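PDB 4FD4: arylalkylamine N-Acetyltransferase like 5b from Aedes aegypti, which probably transfers the acetyl group of acetyl-CoA to the amine of arylalkylamines such as serotonin, as a member of the GNAT acetyltransferase family. Local coordinates for residues S43-D48 and T96-W101. Numbering follows the deposited sequence.
Sequences SHTLDD and TETKKW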
ATOM      1  N   SER A  43     -16.534  -1.511   4.434  1.00 37.45           N
ATOM      2  CA  SER A  43     -15.754  -1.228   5.640  1.00 38.20           C
ATOM      3  C   SER A  43     -14.534  -2.138   5.750  1.00 36.75           C
ATOM      4  O   SER A  43     -14.576  -3.302   5.328  1.00 32.31           O
ATOM      5  CB  SER A  43     -16.601  -1.374   6.904  1.00 39.78           C
ATOM      6  OG  SER A  43     -15.832  -1.045   8.054  1.00 43.04           O
ATOM      7  N   HIS A  44     -13.452  -1.610   6.319  1.00 35.26           N
ATOM      8  CA  HIS A  44     -12.280  -2.439   6.600  1.00 28.91           C
ATOM      9  C   HIS A  44     -12.480  -3.271   7.872  1.00 31.29           C
ATOM     10  O   HIS A  44     -13.356  -2.992   8.697  1.00 30.68           O
ATOM     11  CB  HIS A  44     -10.988  -1.605   6.661  1.00 29.84           C
ATOM     12  CG  HIS A  44     -10.762  -0.917   7.974  1.00 28.50           C
ATOM     13  ND1 HIS A  44     -11.253   0.349   8.250  1.00 30.21           N
ATOM     14  CD2 HIS A  44     -10.074  -1.294   9.071  1.00 32.29           C
ATOM     15  CE1 HIS A  44     -10.886   0.704   9.462  1.00 30.02           C
ATOM     16  NE2 HIS A  44     -10.167  -0.276   9.991  1.00 34.26           N
ATOM     17  N   THR A  45     -11.677  -4.316   8.014  1.00 26.02           N
ATOM     18  CA  THR A  45     -11.798  -5.214   9.147  1.00 26.05           C
ATOM     19  C   THR A  45     -10.609  -5.043  10.074  1.00 28.93           C
ATOM     20  O   THR A  45      -9.617  -4.390   9.714  1.00 29.98           O
ATOM     21  CB  THR A  45     -11.825  -6.676   8.690  1.00 24.36           C
ATOM     22  OG1 THR A  45     -10.615  -6.967   7.976  1.00 26.78           O
ATOM     23  CG2 THR A  45     -13.015  -6.940   7.781  1.00 28.94           C
ATOM     24  N   LEU A  46     -10.698  -5.646  11.255  1.00 25.34           N
ATOM     25  CA  LEU A  46      -9.610  -5.606  12.230  1.00 29.27           C
ATOM     26  C   LEU A  46      -8.344  -6.324  11.740  1.00 29.38           C
ATOM     27  O   LEU A  46      -7.233  -5.896  12.047  1.00 24.32           O
ATOM     28  CB  LEU A  46     -10.057  -6.180  13.576  1.00 29.34           C
ATOM     29  CG  LEU A  46      -9.086  -5.965  14.747  1.00 38.35           C
ATOM     30  CD1 LEU A  46      -8.830  -4.481  14.991  1.00 37.62           C
ATOM     31  CD2 LEU A  46      -9.574  -6.636  16.038  1.00 40.99           C
ATOM     32  N   ASP A  47      -8.484  -7.411  10.986  1.00 29.50           N
ATOM     33  CA  ASP A  47      -7.276  -8.109  10.533  1.00 30.07           C
ATOM     34  C   ASP A  47      -6.472  -7.319   9.480  1.00 27.24           C
ATOM     35  O   ASP A  47      -5.229  -7.399   9.440  1.00 26.59           O
ATOM     36  CB  ASP A  47      -7.481  -9.614  10.190  1.00 33.55           C
ATOM     37  CG  ASP A  47      -8.763  -9.916   9.420  1.00 32.61           C
ATOM     38  OD1 ASP A  47      -8.929 -11.108   9.035  1.00 36.30           O
ATOM     39  OD2 ASP A  47      -9.599  -9.016   9.201  1.00 32.74           O
ATOM     40  N   ASP A  48      -7.199  -6.521   8.694  1.00 27.30           N
ATOM     41  CA  ASP A  48      -6.654  -5.581   7.720  1.00 28.78           C
ATOM     42  C   ASP A  48      -5.811  -4.547   8.479  1.00 29.73           C
ATOM     43  O   ASP A  48      -4.614  -4.326   8.215  1.00 26.69           O
ATOM     44  CB  ASP A  48      -7.853  -4.901   7.037  1.00 32.52           C
ATOM     45  CG  ASP A  48      -7.499  -4.204   5.738  1.00 28.27           C
ATOM     46  OD1 ASP A  48      -8.359  -4.175   4.829  1.00 27.19           O
ATOM     47  OD2 ASP A  48      -6.374  -3.677   5.619  1.00 30.37           O
ATOM     48  N   THR A  96      -7.118 -16.464   8.442  1.00 36.51           N
ATOM     49  CA  THR A  96      -7.407 -15.145   8.997  1.00 36.04           C
ATOM     50  C   THR A  96      -8.846 -15.059   9.529  1.00 37.65           C
ATOM     51  O   THR A  96      -9.684 -15.901   9.209  1.00 36.72           O
ATOM     52  CB  THR A  96      -7.119 -14.031   7.970  1.00 35.27           C
ATOM     53  OG1 THR A  96      -6.969 -12.773   8.641  1.00 33.24           O
ATOM     54  CG2 THR A  96      -8.214 -13.968   6.920  1.00 32.29           C
ATOM     55  N   GLU A  97      -9.124 -14.057  10.355  1.00 38.03           N
ATOM     56  CA  GLU A  97     -10.428 -13.955  11.020  1.00 34.49           C
ATOM     57  C   GLU A  97     -11.591 -13.690  10.063  1.00 34.26           C
ATOM     58  O   GLU A  97     -12.644 -14.315  10.182  1.00 38.49           O
ATOM     59  CB  GLU A  97     -10.416 -12.892  12.125  1.00 39.00           C
ATOM     60  CG  GLU A  97      -9.607 -13.260  13.360  1.00 40.94           C
ATOM     61  CD  GLU A  97      -8.182 -12.738  13.300  1.00 45.11           C
ATOM     62  OE1 GLU A  97      -7.725 -12.397  12.187  1.00 42.96           O
ATOM     63  OE2 GLU A  97      -7.524 -12.658  14.361  1.00 50.68           O
ATOM     64  N   THR A  98     -11.420 -12.766   9.120  1.00 28.54           N
ATOM     65  CA  THR A  98     -12.536 -12.418   8.252  1.00 28.55           C
ATOM     66  C   THR A  98     -12.351 -12.899   6.825  1.00 29.76           C
ATOM     67  O   THR A  98     -11.225 -13.018   6.337  1.00 27.99           O
ATOM     68  CB  THR A  98     -12.831 -10.891   8.243  1.00 32.12           C
ATOM     69  OG1 THR A  98     -11.822 -10.205   7.498  1.00 29.88           O
ATOM     70  CG2 THR A  98     -12.878 -10.332   9.666  1.00 33.60           C
ATOM     71  N   LYS A  99     -13.461 -13.153   6.141  1.00 30.51           N
ATOM     72  CA  LYS A  99     -13.369 -13.560   4.751  1.00 33.13           C
ATOM     73  C   LYS A  99     -12.883 -12.400   3.893  1.00 29.52           C
ATOM     74  O   LYS A  99     -12.139 -12.609   2.944  1.00 25.95           O
ATOM     75  CB  LYS A  99     -14.703 -14.102   4.218  1.00 33.06           C
ATOM     76  CG  LYS A  99     -14.658 -14.405   2.712  1.00 36.58           C
ATOM     77  CD  LYS A  99     -15.565 -15.561   2.324  1.00 42.33           C
ATOM     78  CE  LYS A  99     -15.654 -15.718   0.811  1.00 42.63           C
ATOM     79  NZ  LYS A  99     -14.321 -15.778   0.153  1.00 45.58           N
ATOM     80  N   LYS A 100     -13.295 -11.177   4.225  1.00 27.09           N
ATOM     81  CA  LYS A 100     -12.904 -10.027   3.412  1.00 30.23           C
ATOM     82  C   LYS A 100     -11.391  -9.876   3.355  1.00 24.04           C
ATOM     83  O   LYS A 100     -10.814  -9.654   2.278  1.00 24.39           O
ATOM     84  CB  LYS A 100     -13.525  -8.729   3.930  1.00 30.25           C
ATOM     85  CG  LYS A 100     -13.072  -7.503   3.135  1.00 27.75           C
ATOM     86  CD  LYS A 100     -13.860  -6.248   3.492  1.00 26.52           C
ATOM     87  CE  LYS A 100     -13.347  -5.046   2.724  1.00 29.73           C
ATOM     88  NZ  LYS A 100     -14.306  -3.891   2.741  1.00 34.68           N
ATOM     89  N   TRP A 101     -10.750  -9.971   4.512  1.00 24.73           N
ATOM     90  CA  TRP A 101      -9.297  -9.798   4.560  1.00 28.78           C
ATOM     91  C   TRP A 101      -8.601 -10.954   3.855  1.00 28.34           C
ATOM     92  O   TRP A 101      -7.591 -10.738   3.199  1.00 26.07           O
ATOM     93  CB  TRP A 101      -8.759  -9.614   5.982  1.00 30.16           C
ATOM     94  CG  TRP A 101      -7.241  -9.468   6.028  1.00 30.15           C
ATOM     95  CD1 TRP A 101      -6.356 -10.261   6.711  1.00 29.71           C
ATOM     96  CD2 TRP A 101      -6.449  -8.494   5.335  1.00 27.18           C
ATOM     97  NE1 TRP A 101      -5.069  -9.823   6.503  1.00 26.82           N
ATOM     98  CE2 TRP A 101      -5.098  -8.743   5.651  1.00 32.73           C
ATOM     99  CE3 TRP A 101      -6.752  -7.424   4.483  1.00 29.19           C
ATOM    100  CZ2 TRP A 101      -4.052  -7.969   5.151  1.00 31.32           C
ATOM    101  CZ3 TRP A 101      -5.709  -6.658   3.973  1.00 34.38           C
ATOM    102  CH2 TRP A 101      -4.378  -6.936   4.313  1.00 30.10           C
TER
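Asp-47, in the first turn of helix 46-53, puts its carboxylate against the N-terminal turn of helix 99-115. Two helix N-termini of the GNAT fold meet here, each with a threonine at its N-cap, Thr-45 and Thr-98. Four donors grip the buried Asp-47 carboxylate. Asp-47 OD1 takes Thr-96 OG1 at 2.6 Å on its anti side, 20° out of the carboxylate plane. Thr-98 N comes from the syn side, tilted further out of that plane. OD2 takes Thr-98 OG1 on its syn lone pair and Thr-45 OG1 nearly along the C-O axis. Thr-98 OG1 also accepts from Trp-101 N, a capping bond. These bonds fix the rotation of the carboxylate and probably favour its charged form, although Glu-97 OE1 is close; that oxygen has a salt bridge to Arg-50. With CG anti to the backbone N (chi1 179°), Trp-101 packs one ring face against Asp-47 O and Asp-48 CA. Asp-48 CA makes a CH-pi contact, 3.8 Å from the centroid of the Trp-101 six-membered ring. Trp-101 NE1 is buried without a polar partner. Lys-100 runs extended past Thr-45. Lys-100 NZ hydrogen-bonds Thr-35 O and Gly-41 O. Lys-100 NZ also donates to Ser-43 O at 2.7 Å, from above the carbonyl plane.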